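Long-range contact in digeranylgeranylglycerophospholipid reductase (Sulfolobus acidocaldarius, PDB 4OPD), which uses FAD to hydrogenate the double bonds of the geranylgeranyl chains of archaeal phospholipid precursors, giving saturated archaeols: residues T86-N91 / K370-E375. Residues are numbered along the deposited sequence; the frame is centred on the assembly and turned at random.
Sequences TVWTVN and KIIKEE. With GRG (geranylgeranyl diphosphate), chain F; GRG (geranylgeranyl diphosphate), chain D.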
ATOM      1  N   THR A  86      -9.157  15.883  21.029  1.00 18.33           N
ATOM      2  CA  THR A  86     -10.241  15.518  20.130  1.00 14.87           C
ATOM      3  C   THR A  86     -10.021  14.150  19.515  1.00 18.08           C
ATOM      4  O   THR A  86      -9.009  13.919  18.860  1.00 17.55           O
ATOM      5  CB  THR A  86     -10.399  16.541  19.003  1.00 20.90           C
ATOM      6  OG1 THR A  86     -10.600  17.838  19.573  1.00 16.49           O
ATOM      7  CG2 THR A  86     -11.597  16.181  18.149  1.00 20.56           C
ATOM      8  N   VAL A  87     -10.985  13.253  19.701  1.00 15.46           N
ATOM      9  CA  VAL A  87     -10.894  11.910  19.122  1.00 19.48           C
ATOM     10  C   VAL A  87     -12.071  11.650  18.199  1.00 26.44           C
ATOM     11  O   VAL A  87     -13.221  11.796  18.607  1.00 24.44           O
ATOM     12  CB  VAL A  87     -10.873  10.826  20.208  1.00 22.02           C
ATOM     13  CG1 VAL A  87     -10.884   9.432  19.578  1.00 17.25           C
ATOM     14  CG2 VAL A  87      -9.671  11.016  21.102  1.00 27.01           C
ATOM     15  N   TRP A  88     -11.782  11.274  16.958  1.00 18.03           N
ATOM     16  CA  TRP A  88     -12.826  10.912  16.015  1.00 22.77           C
ATOM     17  C   TRP A  88     -12.893   9.408  15.863  1.00 27.52           C
ATOM     18  O   TRP A  88     -11.864   8.751  15.736  1.00 26.96           O
ATOM     19  CB  TRP A  88     -12.576  11.556  14.658  1.00 17.61           C
ATOM     20  CG  TRP A  88     -12.891  13.024  14.623  1.00 20.89           C
ATOM     21  CD1 TRP A  88     -13.548  13.753  15.573  1.00 27.16           C
ATOM     22  CD2 TRP A  88     -12.545  13.936  13.581  1.00 21.22           C
ATOM     23  NE1 TRP A  88     -13.638  15.072  15.177  1.00 28.84           N
ATOM     24  CE2 TRP A  88     -13.027  15.205  13.956  1.00 24.59           C
ATOM     25  CE3 TRP A  88     -11.875  13.799  12.360  1.00 20.62           C
ATOM     26  CZ2 TRP A  88     -12.860  16.329  13.157  1.00 28.23           C
ATOM     27  CZ3 TRP A  88     -11.709  14.917  11.568  1.00 23.99           C
ATOM     28  CH2 TRP A  88     -12.200  16.167  11.973  1.00 25.01           C
ATOM     29  N   THR A  89     -14.104   8.861  15.889  1.00 25.09           N
ATOM     30  CA  THR A  89     -14.281   7.421  15.753  1.00 28.74           C
ATOM     31  C   THR A  89     -14.871   7.073  14.388  1.00 29.42           C
ATOM     32  O   THR A  89     -15.813   7.715  13.927  1.00 30.70           O
ATOM     33  CB  THR A  89     -15.191   6.860  16.868  1.00 29.26           C
ATOM     34  OG1 THR A  89     -14.613   7.153  18.146  1.00 29.89           O
ATOM     35  CG2 THR A  89     -15.347   5.347  16.720  1.00 27.14           C
ATOM     36  N   VAL A  90     -14.288   6.076  13.726  1.00 26.37           N
ATOM     37  CA  VAL A  90     -14.880   5.545  12.504  1.00 32.33           C
ATOM     38  C   VAL A  90     -15.083   4.051  12.694  1.00 24.45           C
ATOM     39  O   VAL A  90     -14.145   3.320  12.984  1.00 33.29           O
ATOM     40  CB  VAL A  90     -14.014   5.829  11.240  1.00 41.12           C
ATOM     41  CG1 VAL A  90     -14.025   7.313  10.907  1.00 43.67           C
ATOM     42  CG2 VAL A  90     -12.588   5.347  11.425  1.00 45.82           C
ATOM     43  N   ASN A  91     -16.324   3.604  12.566  1.00 24.52           N
ATOM     44  CA  ASN A  91     -16.638   2.197  12.754  1.00 27.00           C
ATOM     45  C   ASN A  91     -16.518   1.439  11.437  1.00 34.11           C
ATOM     46  O   ASN A  91     -16.821   1.977  10.369  1.00 32.13           O
ATOM     47  CB  ASN A  91     -18.040   2.032  13.346  1.00 30.31           C
ATOM     48  CG  ASN A  91     -18.205   2.760  14.669  1.00 33.59           C
ATOM     49  OD1 ASN A  91     -19.209   3.430  14.901  1.00 43.80           O
ATOM     50  ND2 ASN A  91     -17.214   2.634  15.540  1.00 29.07           N
ATOM     51  N   LYS A 370     -14.697  20.810  14.671  1.00 21.55           N
ATOM     52  CA  LYS A 370     -15.514  19.892  13.870  1.00 26.64           C
ATOM     53  C   LYS A 370     -15.599  20.325  12.410  1.00 29.12           C
ATOM     54  O   LYS A 370     -16.675  20.358  11.813  1.00 29.47           O
ATOM     55  CB  LYS A 370     -16.926  19.768  14.459  1.00 29.08           C
ATOM     56  CG  LYS A 370     -16.983  18.978  15.758  1.00 46.50           C
ATOM     57  CD  LYS A 370     -16.453  17.553  15.562  1.00 55.23           C
ATOM     58  CE  LYS A 370     -17.240  16.805  14.490  1.00 56.05           C
ATOM     59  NZ  LYS A 370     -16.913  15.355  14.467  1.00 63.13           N
ATOM     60  N   ILE A 371     -14.442  20.641  11.848  1.00 20.15           N
ATOM     61  CA  ILE A 371     -14.321  21.092  10.471  1.00 22.99           C
ATOM     62  C   ILE A 371     -15.017  20.129   9.496  1.00 27.55           C
ATOM     63  O   ILE A 371     -15.532  20.553   8.455  1.00 22.89           O
ATOM     64  CB  ILE A 371     -12.824  21.273  10.128  1.00 24.25           C
ATOM     65  CG1 ILE A 371     -12.629  22.074   8.847  1.00 27.90           C
ATOM     66  CG2 ILE A 371     -12.089  19.923  10.091  1.00 26.20           C
ATOM     67  CD1 ILE A 371     -11.174  22.311   8.549  1.00 22.71           C
ATOM     68  N   ILE A 372     -15.033  18.841   9.853  1.00 22.63           N
ATOM     69  CA  ILE A 372     -15.845  17.830   9.178  1.00 21.24           C
ATOM     70  C   ILE A 372     -16.494  16.947  10.224  1.00 31.07           C
ATOM     71  O   ILE A 372     -16.028  16.884  11.363  1.00 31.87           O
ATOM     72  CB  ILE A 372     -15.022  16.928   8.218  1.00 27.16           C
ATOM     73  CG1 ILE A 372     -13.879  16.244   8.963  1.00 31.81           C
ATOM     74  CG2 ILE A 372     -14.491  17.730   7.057  1.00 30.75           C
ATOM     75  CD1 ILE A 372     -13.214  15.116   8.188  1.00 31.52           C
ATOM     76  N   LYS A 373     -17.570  16.267   9.851  1.00 28.11           N
ATOM     77  CA  LYS A 373     -18.141  15.272  10.742  1.00 34.16           C
ATOM     78  C   LYS A 373     -17.259  14.025  10.704  1.00 39.12           C
ATOM     79  O   LYS A 373     -16.612  13.757   9.691  1.00 32.95           O
ATOM     80  CB  LYS A 373     -19.573  14.933  10.344  1.00 42.09           C
ATOM     81  CG  LYS A 373     -20.512  16.120  10.355  1.00 47.86           C
ATOM     82  CD  LYS A 373     -21.904  15.698   9.923  1.00 56.06           C
ATOM     83  CE  LYS A 373     -22.863  16.870   9.936  1.00 60.73           C
ATOM     84  NZ  LYS A 373     -24.214  16.465   9.464  1.00 67.37           N
ATOM     85  N   GLU A 374     -17.232  13.264  11.795  1.00 34.41           N
ATOM     86  CA  GLU A 374     -16.478  12.019  11.800  1.00 41.42           C
ATOM     87  C   GLU A 374     -17.099  11.049  10.789  1.00 46.30           C
ATOM     88  O   GLU A 374     -16.419  10.152  10.283  1.00 54.61           O
ATOM     89  CB  GLU A 374     -16.411  11.401  13.212  1.00 36.94           C
ATOM     90  CG  GLU A 374     -17.742  11.027  13.839  1.00 40.48           C
ATOM     91  CD  GLU A 374     -17.595  10.471  15.259  1.00 44.77           C
ATOM     92  OE1 GLU A 374     -18.587   9.920  15.786  1.00 43.45           O
ATOM     93  OE2 GLU A 374     -16.495  10.577  15.851  1.00 39.52           O
ATOM     94  N   GLU A 375     -18.375  11.250  10.464  1.00 39.48           N
ATOM     95  CA  GLU A 375     -19.025  10.404   9.471  1.00 47.69           C
ATOM     96  C   GLU A 375     -18.596  10.791   8.055  1.00 50.18           C
ATOM     97  O   GLU A 375     -18.497   9.932   7.178  1.00 54.56           O
ATOM     98  CB  GLU A 375     -20.548  10.465   9.611  1.00 57.31           C
ATOM     99  CG  GLU A 375     -21.196  11.749   9.142  1.00 64.33           C
ATOM    100  CD  GLU A 375     -22.643  11.846   9.582  1.00 76.58           C
ATOM    101  OE1 GLU A 375     -23.469  12.399   8.825  1.00 82.51           O
ATOM    102  OE2 GLU A 375     -22.952  11.367  10.692  1.00 80.43           O
TER
HETATM  103  C20 GRG F 504      -9.082  16.868  10.041  0.90 48.10           C
HETATM  104  C19 GRG F 504      -7.418  18.888  10.074  0.90 43.79           C
HETATM  105  C18 GRG F 504      -8.569  18.149   9.426  0.90 44.08           C
HETATM  106  C17 GRG F 504      -9.149  18.629   8.311  0.90 40.12           C
HETATM  107  C16 GRG F 504     -10.316  17.908   7.669  0.90 42.61           C
HETATM  108  C14 GRG F 504     -12.092  18.140   4.559  0.90 32.71           C
HETATM  109  C13 GRG F 504     -11.139  17.281   5.360  0.90 31.24           C
HETATM  110  C15 GRG F 504     -10.060  17.931   6.193  0.90 34.78           C
HETATM  111  C12 GRG F 504     -11.205  15.934   5.300  0.90 28.20           C
HETATM  112  C11 GRG F 504     -12.215  15.212   4.434  0.90 27.49           C
HETATM  113  C9  GRG F 504     -11.534  14.950   3.095  0.90 23.10           C
HETATM  114  C8  GRG F 504     -11.055  13.510   2.998  0.90 25.20           C
HETATM  115  C10 GRG F 504     -10.638  12.996   1.636  0.90 23.98           C
HETATM  116  C7  GRG F 504     -11.003  12.704   4.087  0.90 30.72           C
HETATM  117  C6  GRG F 504     -10.602  11.232   4.058  0.90 33.04           C
HETATM  118  C5  GRG F 504      -9.138  10.920   3.976  0.90 41.34           C
HETATM  119  C3  GRG F 504      -8.994   9.430   4.219  0.90 35.18           C
HETATM  120  C4  GRG F 504      -9.256   8.878   5.600  0.90 25.61           C
HETATM  121  C2  GRG F 504      -8.625   8.589   3.228  0.90 31.65           C
HETATM  122  C1  GRG F 504      -8.460   7.105   3.517  0.90 29.09           C
HETATM  123  O1  GRG F 504      -8.719   6.317   2.377  0.90 20.39           O
HETATM  124  C20 GRG D 502      -0.013   1.634  10.046  0.90 17.16           C
HETATM  125  C19 GRG D 502       1.260   2.253   7.847  0.90 12.85           C
HETATM  126  C18 GRG D 502      -0.009   1.819   8.545  0.90 24.22           C
HETATM  127  C17 GRG D 502      -1.134   1.589   7.837  0.90 26.50           C
HETATM  128  C16 GRG D 502      -2.406   1.162   8.534  0.90 18.25           C
HETATM  129  C14 GRG D 502      -5.261   2.243   8.956  0.90 22.24           C
HETATM  130  C13 GRG D 502      -4.850   0.988   8.217  0.90 23.98           C
HETATM  131  C15 GRG D 502      -3.510   0.940   7.513  0.90 22.42           C
HETATM  132  C12 GRG D 502      -5.646  -0.099   8.186  0.90 22.15           C
HETATM  133  C11 GRG D 502      -6.992  -0.181   8.873  0.90 21.16           C
HETATM  134  C9  GRG D 502      -7.732  -1.352   8.265  0.90 23.21           C
HETATM  135  C8  GRG D 502      -8.938  -1.714   9.094  0.90 22.32           C
HETATM  136  C10 GRG D 502      -8.814  -2.664  10.267  0.90 18.97           C
HETATM  137  C7  GRG D 502     -10.135  -1.187   8.787  0.90 24.70           C
HETATM  138  C6  GRG D 502     -11.338  -1.552   9.626  0.90 33.72           C
HETATM  139  C5  GRG D 502     -11.859  -0.290  10.277  0.90 37.63           C
HETATM  140  C3  GRG D 502     -12.775   0.432   9.312  0.90 37.11           C
HETATM  141  C4  GRG D 502     -13.210   1.847   9.620  0.90 25.02           C
HETATM  142  C2  GRG D 502     -13.206  -0.183   8.186  0.90 44.19           C
HETATM  143  C1  GRG D 502     -14.122   0.535   7.219  0.90 55.91           C
HETATM  144  O1  GRG D 502     -14.460  -0.338   6.164  0.90 63.34           O
HETATM  145  PA  GRG D 502     -15.973  -0.389   5.708  0.90103.60           P
HETATM  146  O1A GRG D 502     -16.142   0.400   4.429  0.90107.53           O
HETATM  147  O3A GRG D 502     -16.865   0.259   6.850  0.90123.42           O
HETATM  148  O2A GRG D 502     -16.376  -1.828   5.480  0.90 98.54           O
HETATM  149  PB  GRG D 502     -18.381  -0.103   7.146  0.90 85.71           P
HETATM  150  O1B GRG D 502     -18.930   0.859   8.180  0.90 75.81           O
HETATM  151  O2B GRG D 502     -19.193   0.012   5.872  0.90 86.16           O
HETATM  152  O3B GRG D 502     -18.451  -1.524   7.670  0.90 85.56           O
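Residues 370-374 lie along one side of the indole of W88, on strand 87-97, and one hydrogen bond ties the neighbouring backbone to E374. On the apolar side, CG1 of I372 lies 3.4 Å from CH2 of W88, the two side chains crossing at about a right angle; chi1 of 57° sets CG1 against the six-membered ring, while CG2 and CD1 run on to a bound lipid. I371 meets the same ring near its plane, at the edge, with CG2 4.2 Å from CH2. CB of E374 sits by the root of the indole, 4.1 Å from CG of W88. At the pyrrole end K370, its chain bent at chi2 and chi3, runs antiparallel alongside the indole. NZ of K370 comes within 3.4 Å of NE1 of W88, but two donors cannot bond.

The polar link is made by the carboxylate of E374: OE2 accepts the backbone N-H of T89 over 2.9 Å in a nearly straight bond (169°), the nitrogen standing above the carboxylate plane. That plane is turned 85° from the indole, so the two do not stack. T89 OG1 itself bonds to K78.

The indole is held between residues 370-374 and a bound geranylgeranyl diphosphate, whose C20 lies across the ring plane from CG1 of I372, 3.6 Å from CZ3 of W88. Its C14 is 3.5 Å from CG2 of I372, and its C16 3.6 Å from CG2 of I371, so the three residues line part of an isoprenoid pocket, consistent with the enzyme's lipid substrates.

Helix 360-368 closes in a Schellman motif, with K370 at positive phi the first residue to leave it, and the chain turns through I371 and I372 toward helix 374-383. L377 of that helix touches W88, V90 and I372, M367 packs on W88, and helix 388-397 backs both isoleucines, while strand 70-80 pairs with strand 87-97 through L79 and I77.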